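Local coordinates for protein NADP-dependent glyceraldehyde-3-phosphate dehydrogenase (Bacillus halodurans, PDB 3PRL) that probably oxidises glyceraldehyde 3-phosphate with NADP+ without phosphorylating it, as a member of the aldehyde dehydrogenase family, at residues Gln415-Thr420 with Ala442-Gly447; Lys263-Val268 with Ile296-Val301. One frame throughout, in Å; residues are numbered along the deposited sequence.

Strand 264-268 sits between the two contacts in one mixed sheet, with strand 296-302 along one edge and strand 415-419 along the other. Contact 2 is wholly buried and hides 675 Å²; contact 1 is partly buried and hides 317 Å². Contact 2 is held mostly by main-chain bonds between parallel strands, with apolar side chains on both faces and the R298 guanidinium gripping K263 O at one end, whereas contact 1 joins a strand to a loop through side-chain amide and hydroxyl groups. The two meet directly: F419 N lies 2.6 Å from I267 O, a probable hydrogen bond, and the D264 carboxylate takes Q415 N on one oxygen and the T444 hydroxyl on the other. Their centres are about 9 Å apart.

Contact 1: residues Gln415-Thr420 with Ala442-Gly447; sequences QASIFT and AKTERG
With CG anti to its carbonyl carbon (chi1 -76°) and the chain extended beyond, Q415 reaches from its strand to the main chain of E445. Its NE2 gives a hydrogen bond of 2.9 Å to E445 O, arriving from above the carbonyl plane, 50° out of it. The return bond, E445 N to Q415 OE1, is weak at 3.1 Å. One amide thus meets both polar main-chain atoms of E445, the NE2 bond being the firmer; H439 gives OE1 a further weak hydrogen bond. T444 turns its methyl to the strand, CG2 lying 3.4 Å from A416 N, while its hydroxyl goes to D264. Two residues after Q415, S417 OG gives a hydrogen bond of 3.1 Å to A442 O, in the carbonyl plane and on a lone pair. Beyond it the F419 ring brings CE1 to 3.7 Å from A442 N, and helix 274-286 also packs on this ring. The segments run nearly antiparallel, 170° apart, but the bonds between them all use side chains. R446 leads the loop to a salt bridge with E259, the predicted active-site glutamate, which places this strand-to-loop contact beside the probable catalytic centre of an aldehyde dehydrogenase fold.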
ATOM      1  N   GLN D 415      -4.987  14.333 -22.339  1.00 22.32           N
ATOM      2  CA  GLN D 415      -3.590  14.516 -21.988  1.00 21.96           C
ATOM      3  C   GLN D 415      -3.067  15.857 -22.523  1.00 22.64           C
ATOM      4  O   GLN D 415      -3.781  16.557 -23.216  1.00 22.45           O
ATOM      5  CB  GLN D 415      -2.762  13.332 -22.516  1.00 21.36           C
ATOM      6  CG  GLN D 415      -2.923  12.045 -21.697  1.00 20.78           C
ATOM      7  CD  GLN D 415      -1.735  11.088 -21.851  1.00 20.83           C
ATOM      8  OE1 GLN D 415      -0.747  11.426 -22.481  1.00 20.92           O
ATOM      9  NE2 GLN D 415      -1.827   9.896 -21.230  1.00 20.31           N
ATOM     10  N   ALA D 416      -1.829  16.215 -22.177  1.00 23.66           N
ATOM     11  CA  ALA D 416      -1.194  17.451 -22.670  1.00 24.72           C
ATOM     12  C   ALA D 416       0.323  17.422 -22.527  1.00 25.16           C
ATOM     13  O   ALA D 416       0.863  16.682 -21.695  1.00 25.07           O
ATOM     14  CB  ALA D 416      -1.755  18.685 -21.931  1.00 24.78           C
ATOM     15  N   SER D 417       0.997  18.250 -23.326  1.00 25.94           N
ATOM     16  CA  SER D 417       2.444  18.454 -23.226  1.00 26.67           C
ATOM     17  C   SER D 417       2.801  19.916 -22.890  1.00 28.46           C
ATOM     18  O   SER D 417       2.187  20.835 -23.439  1.00 29.33           O
ATOM     19  CB  SER D 417       3.116  18.080 -24.549  1.00 26.59           C
ATOM     20  OG  SER D 417       2.785  16.774 -24.978  1.00 22.99           O
ATOM     21  N   ILE D 418       3.774  20.121 -21.989  1.00 28.82           N
ATOM     22  CA  ILE D 418       4.404  21.435 -21.792  1.00 30.21           C
ATOM     23  C   ILE D 418       5.883  21.349 -22.183  1.00 31.02           C
ATOM     24  O   ILE D 418       6.590  20.415 -21.777  1.00 30.57           O
ATOM     25  CB  ILE D 418       4.307  21.975 -20.315  1.00 30.59           C
ATOM     26  CG1 ILE D 418       2.987  21.590 -19.627  1.00 28.55           C
ATOM     27  CG2 ILE D 418       4.562  23.505 -20.257  1.00 29.93           C
ATOM     28  CD1 ILE D 418       1.737  22.154 -20.276  1.00 30.26           C
ATOM     29  N   PHE D 419       6.342  22.320 -22.971  1.00 32.25           N
ATOM     30  CA  PHE D 419       7.725  22.381 -23.428  1.00 33.62           C
ATOM     31  C   PHE D 419       8.460  23.642 -22.933  1.00 35.43           C
ATOM     32  O   PHE D 419       8.039  24.780 -23.197  1.00 35.88           O
ATOM     33  CB  PHE D 419       7.772  22.268 -24.947  1.00 34.26           C
ATOM     34  CG  PHE D 419       7.361  20.913 -25.472  1.00 32.38           C
ATOM     35  CD1 PHE D 419       8.297  19.889 -25.600  1.00 33.55           C
ATOM     36  CD2 PHE D 419       6.040  20.668 -25.853  1.00 33.33           C
ATOM     37  CE1 PHE D 419       7.928  18.631 -26.098  1.00 31.79           C
ATOM     38  CE2 PHE D 419       5.651  19.414 -26.344  1.00 31.55           C
ATOM     39  CZ  PHE D 419       6.603  18.392 -26.462  1.00 32.71           C
ATOM     40  N   THR D 420       9.546  23.415 -22.194  1.00 35.94           N
ATOM     41  CA  THR D 420      10.209  24.443 -21.381  1.00 37.22           C
ATOM     42  C   THR D 420      11.498  23.856 -20.825  1.00 37.39           C
ATOM     43  O   THR D 420      11.606  22.642 -20.656  1.00 36.90           O
ATOM     44  CB  THR D 420       9.373  24.800 -20.129  1.00 37.15           C
ATOM     45  OG1 THR D 420       7.989  24.507 -20.351  1.00 40.19           O
ATOM     46  CG2 THR D 420       9.535  26.258 -19.752  1.00 41.42           C
ATOM     47  N   ALA D 442       7.954  16.036 -23.465  1.00 27.95           N
ATOM     48  CA  ALA D 442       7.765  14.812 -24.241  1.00 26.85           C
ATOM     49  C   ALA D 442       6.334  14.810 -24.740  1.00 25.24           C
ATOM     50  O   ALA D 442       5.502  15.581 -24.247  1.00 23.49           O
ATOM     51  CB  ALA D 442       8.013  13.587 -23.384  1.00 26.65           C
ATOM     52  N   LYS D 443       6.063  13.942 -25.712  1.00 25.00           N
ATOM     53  CA  LYS D 443       4.760  13.895 -26.358  1.00 25.49           C
ATOM     54  C   LYS D 443       3.732  13.269 -25.422  1.00 24.94           C
ATOM     55  O   LYS D 443       4.092  12.746 -24.359  1.00 24.69           O
ATOM     56  CB  LYS D 443       4.836  13.126 -27.685  1.00 25.46           C
ATOM     57  CG  LYS D 443       5.224  11.639 -27.568  1.00 26.54           C
ATOM     58  CD  LYS D 443       5.695  11.088 -28.915  1.00 25.57           C
ATOM     59  CE  LYS D 443       5.848   9.570 -28.921  1.00 26.76           C
ATOM     60  NZ  LYS D 443       6.598   9.064 -30.146  1.00 25.93           N
ATOM     61  N   THR D 444       2.459  13.334 -25.810  1.00 25.02           N
ATOM     62  CA  THR D 444       1.427  12.623 -25.054  1.00 24.45           C
ATOM     63  C   THR D 444       1.379  11.179 -25.548  1.00 24.90           C
ATOM     64  O   THR D 444       1.585  10.909 -26.718  1.00 25.08           O
ATOM     65  CB  THR D 444       0.011  13.278 -25.129  1.00 23.12           C
ATOM     66  OG1 THR D 444      -0.383  13.425 -26.494  1.00 24.07           O
ATOM     67  CG2 THR D 444       0.023  14.653 -24.493  1.00 24.05           C
ATOM     68  N   GLU D 445       1.111  10.255 -24.638  1.00 25.29           N
ATOM     69  CA  GLU D 445       0.958   8.845 -25.001  1.00 25.62           C
ATOM     70  C   GLU D 445       0.266   8.132 -23.866  1.00 25.10           C
ATOM     71  O   GLU D 445       0.313   8.566 -22.715  1.00 24.31           O
ATOM     72  CB  GLU D 445       2.315   8.175 -25.284  1.00 26.13           C
ATOM     73  CG  GLU D 445       3.103   7.849 -24.019  1.00 27.56           C
ATOM     74  CD  GLU D 445       4.543   7.477 -24.281  1.00 26.33           C
ATOM     75  OE1 GLU D 445       4.797   6.649 -25.200  1.00 28.08           O
ATOM     76  OE2 GLU D 445       5.412   8.029 -23.557  1.00 27.92           O
ATOM     77  N   ARG D 446      -0.353   7.015 -24.205  1.00 25.75           N
ATOM     78  CA  ARG D 446      -1.034   6.188 -23.238  1.00 26.10           C
ATOM     79  C   ARG D 446      -0.016   5.494 -22.331  1.00 26.90           C
ATOM     80  O   ARG D 446      -0.169   5.476 -21.109  1.00 27.13           O
ATOM     81  CB  ARG D 446      -1.882   5.156 -23.979  1.00 26.27           C
ATOM     82  CG  ARG D 446      -2.934   4.527 -23.101  1.00 27.66           C
ATOM     83  CD  ARG D 446      -3.082   3.061 -23.426  1.00 26.13           C
ATOM     84  NE  ARG D 446      -3.838   2.337 -22.403  1.00 27.30           N
ATOM     85  CZ  ARG D 446      -5.159   2.219 -22.384  1.00 25.90           C
ATOM     86  NH1 ARG D 446      -5.734   1.516 -21.417  1.00 27.05           N
ATOM     87  NH2 ARG D 446      -5.909   2.809 -23.310  1.00 27.36           N
ATOM     88  N   GLY D 447       1.026   4.924 -22.934  1.00 27.36           N
ATOM     89  CA  GLY D 447       2.021   4.162 -22.188  1.00 27.50           C
ATOM     90  C   GLY D 447       2.892   5.012 -21.272  1.00 27.56           C
ATOM     91  O   GLY D 447       2.583   6.180 -21.021  1.00 28.49           O
TER

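Contact 2: residues Lys263-Val268 with Ile296-Val301; sequences KDPAIV and IKRVFV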
ATOM      1  N   LYS D 263      -8.266  16.267 -27.526  1.00 26.50           N
ATOM      2  CA  LYS D 263      -7.590  17.276 -28.344  1.00 26.75           C
ATOM      3  C   LYS D 263      -6.355  17.734 -27.558  1.00 26.72           C
ATOM      4  O   LYS D 263      -6.317  18.864 -27.043  1.00 27.51           O
ATOM      5  CB  LYS D 263      -8.548  18.420 -28.685  1.00 27.00           C
ATOM      6  CG  LYS D 263      -8.099  19.366 -29.811  1.00 24.43           C
ATOM      7  CD  LYS D 263      -8.441  18.864 -31.223  1.00 27.82           C
ATOM      8  CE  LYS D 263      -8.096  19.944 -32.253  1.00 25.39           C
ATOM      9  NZ  LYS D 263      -8.369  19.578 -33.685  1.00 28.84           N
ATOM     10  N   ASP D 264      -5.370  16.837 -27.418  1.00 25.39           N
ATOM     11  CA  ASP D 264      -4.188  17.126 -26.589  1.00 24.45           C
ATOM     12  C   ASP D 264      -3.433  18.357 -27.125  1.00 24.57           C
ATOM     13  O   ASP D 264      -3.095  18.413 -28.297  1.00 25.16           O
ATOM     14  CB  ASP D 264      -3.220  15.917 -26.464  1.00 23.41           C
ATOM     15  CG  ASP D 264      -3.885  14.646 -25.926  1.00 24.33           C
ATOM     16  OD1 ASP D 264      -4.871  14.723 -25.147  1.00 22.63           O
ATOM     17  OD2 ASP D 264      -3.409  13.543 -26.290  1.00 22.64           O
ATOM     18  N   PRO D 265      -3.209  19.361 -26.265  1.00 24.72           N
ATOM     19  CA  PRO D 265      -2.398  20.510 -26.670  1.00 25.69           C
ATOM     20  C   PRO D 265      -0.915  20.281 -26.477  1.00 27.00           C
ATOM     21  O   PRO D 265      -0.501  19.533 -25.576  1.00 27.16           O
ATOM     22  CB  PRO D 265      -2.859  21.621 -25.729  1.00 25.08           C
ATOM     23  CG  PRO D 265      -3.343  20.872 -24.482  1.00 22.10           C
ATOM     24  CD  PRO D 265      -3.953  19.608 -25.008  1.00 23.88           C
ATOM     25  N   ALA D 266      -0.121  20.915 -27.330  1.00 28.22           N
ATOM     26  CA  ALA D 266       1.297  21.025 -27.096  1.00 29.28           C
ATOM     27  C   ALA D 266       1.510  22.482 -26.735  1.00 30.77           C
ATOM     28  O   ALA D 266       1.110  23.371 -27.479  1.00 31.17           O
ATOM     29  CB  ALA D 266       2.064  20.664 -28.334  1.00 29.70           C
ATOM     30  N   ILE D 267       2.104  22.716 -25.572  1.00 31.51           N
ATOM     31  CA  ILE D 267       2.426  24.076 -25.155  1.00 32.51           C
ATOM     32  C   ILE D 267       3.931  24.267 -25.266  1.00 33.60           C
ATOM     33  O   ILE D 267       4.698  23.494 -24.685  1.00 33.95           O
ATOM     34  CB  ILE D 267       1.914  24.356 -23.729  1.00 31.96           C
ATOM     35  CG1 ILE D 267       0.399  24.066 -23.670  1.00 30.06           C
ATOM     36  CG2 ILE D 267       2.256  25.780 -23.310  1.00 31.24           C
ATOM     37  CD1 ILE D 267      -0.280  24.345 -22.337  1.00 31.30           C
ATOM     38  N   VAL D 268       4.334  25.278 -26.041  1.00 34.00           N
ATOM     39  CA  VAL D 268       5.742  25.586 -26.284  1.00 34.43           C
ATOM     40  C   VAL D 268       6.064  27.016 -25.810  1.00 35.40           C
ATOM     41  O   VAL D 268       5.627  27.995 -26.416  1.00 35.43           O
ATOM     42  CB  VAL D 268       6.111  25.388 -27.777  1.00 34.68           C
ATOM     43  CG1 VAL D 268       7.601  25.180 -27.936  1.00 33.48           C
ATOM     44  CG2 VAL D 268       5.356  24.192 -28.379  1.00 32.47           C
ATOM     45  N   ILE D 296      -0.975  14.619 -29.812  1.00 26.61           N
ATOM     46  CA  ILE D 296      -0.961  16.064 -29.901  1.00 26.76           C
ATOM     47  C   ILE D 296      -1.757  16.506 -31.147  1.00 27.13           C
ATOM     48  O   ILE D 296      -1.487  16.069 -32.263  1.00 27.92           O
ATOM     49  CB  ILE D 296       0.487  16.589 -29.968  1.00 26.75           C
ATOM     50  CG1 ILE D 296       1.230  16.337 -28.643  1.00 25.25           C
ATOM     51  CG2 ILE D 296       0.527  18.041 -30.440  1.00 26.28           C
ATOM     52  CD1 ILE D 296       0.798  17.188 -27.474  1.00 26.27           C
ATOM     53  N   LYS D 297      -2.736  17.372 -30.949  1.00 26.62           N
ATOM     54  CA  LYS D 297      -3.594  17.805 -32.046  1.00 26.23           C
ATOM     55  C   LYS D 297      -3.739  19.309 -32.080  1.00 27.10           C
ATOM     56  O   LYS D 297      -4.531  19.819 -32.841  1.00 28.10           O
ATOM     57  CB  LYS D 297      -4.976  17.165 -31.916  1.00 25.30           C
ATOM     58  CG  LYS D 297      -5.023  15.674 -32.192  1.00 25.05           C
ATOM     59  CD  LYS D 297      -6.291  15.130 -31.647  1.00 24.25           C
ATOM     60  CE  LYS D 297      -6.385  13.644 -31.836  1.00 24.43           C
ATOM     61  NZ  LYS D 297      -7.067  13.044 -30.638  1.00 23.12           N
ATOM     62  N   ARG D 298      -2.959  20.003 -31.257  1.00 27.87           N
ATOM     63  CA  ARG D 298      -3.040  21.450 -31.071  1.00 29.17           C
ATOM     64  C   ARG D 298      -1.688  21.952 -30.597  1.00 29.89           C
ATOM     65  O   ARG D 298      -1.161  21.441 -29.605  1.00 29.51           O
ATOM     66  CB  ARG D 298      -4.030  21.777 -29.949  1.00 29.31           C
ATOM     67  CG  ARG D 298      -5.451  22.075 -30.340  1.00 30.77           C
ATOM     68  CD  ARG D 298      -6.161  22.744 -29.163  1.00 29.38           C
ATOM     69  NE  ARG D 298      -6.399  21.843 -28.031  1.00 29.90           N
ATOM     70  CZ  ARG D 298      -7.153  22.146 -26.973  1.00 28.50           C
ATOM     71  NH1 ARG D 298      -7.757  23.337 -26.897  1.00 30.22           N
ATOM     72  NH2 ARG D 298      -7.316  21.258 -25.993  1.00 29.01           N
ATOM     73  N   VAL D 299      -1.122  22.948 -31.275  1.00 30.70           N
ATOM     74  CA  VAL D 299       0.068  23.597 -30.737  1.00 30.92           C
ATOM     75  C   VAL D 299      -0.211  25.041 -30.333  1.00 32.25           C
ATOM     76  O   VAL D 299      -0.438  25.898 -31.180  1.00 32.81           O
ATOM     77  CB  VAL D 299       1.269  23.576 -31.707  1.00 31.11           C
ATOM     78  CG1 VAL D 299       2.486  24.223 -31.043  1.00 27.56           C
ATOM     79  CG2 VAL D 299       1.597  22.153 -32.165  1.00 26.79           C
ATOM     80  N   PHE D 300      -0.194  25.304 -29.033  1.00 33.16           N
ATOM     81  CA  PHE D 300      -0.119  26.681 -28.552  1.00 35.30           C
ATOM     82  C   PHE D 300       1.362  27.025 -28.405  1.00 36.08           C
ATOM     83  O   PHE D 300       2.040  26.484 -27.530  1.00 35.77           O
ATOM     84  CB  PHE D 300      -0.817  26.839 -27.196  1.00 35.70           C
ATOM     85  CG  PHE D 300      -2.265  26.432 -27.192  1.00 37.43           C
ATOM     86  CD1 PHE D 300      -3.233  27.235 -27.782  1.00 35.96           C
ATOM     87  CD2 PHE D 300      -2.663  25.255 -26.572  1.00 34.53           C
ATOM     88  CE1 PHE D 300      -4.571  26.866 -27.765  1.00 37.73           C
ATOM     89  CE2 PHE D 300      -4.000  24.874 -26.553  1.00 36.28           C
ATOM     90  CZ  PHE D 300      -4.955  25.676 -27.143  1.00 34.79           C
ATOM     91  N   VAL D 301       1.867  27.913 -29.257  1.00 37.34           N
ATOM     92  CA  VAL D 301       3.289  28.277 -29.234  1.00 37.95           C
ATOM     93  C   VAL D 301       3.488  29.771 -28.982  1.00 39.80           C
ATOM     94  O   VAL D 301       2.855  30.604 -29.627  1.00 40.74           O
ATOM     95  CB  VAL D 301       4.036  27.836 -30.543  1.00 38.01           C
ATOM     96  CG1 VAL D 301       3.439  28.484 -31.775  1.00 33.44           C
ATOM     97  CG2 VAL D 301       5.523  28.123 -30.442  1.00 33.26           C
TER
HETATM   98  O   HOH W   1      -6.179  18.309 -34.644  1.00 13.20           O
HETATM   99  O   HOH W   2      -5.648  14.246 -28.472  1.00 13.52           O
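R298 grips K263 O side-on with two nitrogens, NH2 at 2.8 Å and NE at 3.1 Å, the oxygen lying at the edge of the guanidinium and near its plane. A bend at chi3 (-70°) brings the guanidinium edge to K263 O, and K263 CG lies 3.5 Å from R298 NE where the two side chains cross at about a right angle. Next, K297 N meets D264 O almost straight, with an N-H...O angle of 177°. Further along, A266 N bonds R298 O, F300 N bonds A266 O and V268 N bonds F300 O, the alternation expected of parallel strands. Strands 264-268 and 296-302, with helix 274-286 between them in sequence, form a beta-alpha-beta unit. On the face bearing A266, its CB touches I296 CG2 at 3.7 Å and V268 meets V299 and V301; helix 274-286 covers A266, V268 and I296. On the other face P265 CB comes to the edge of the F300 ring, 3.5 Å from CE2, and helix 400-409 covers both residues. Water 1 joins K263 NZ to K297 O, and water 2 joins D264 N to K297 NZ. Outward again, E386 forms a salt bridge with K297, while K263 NZ bonds V382 O.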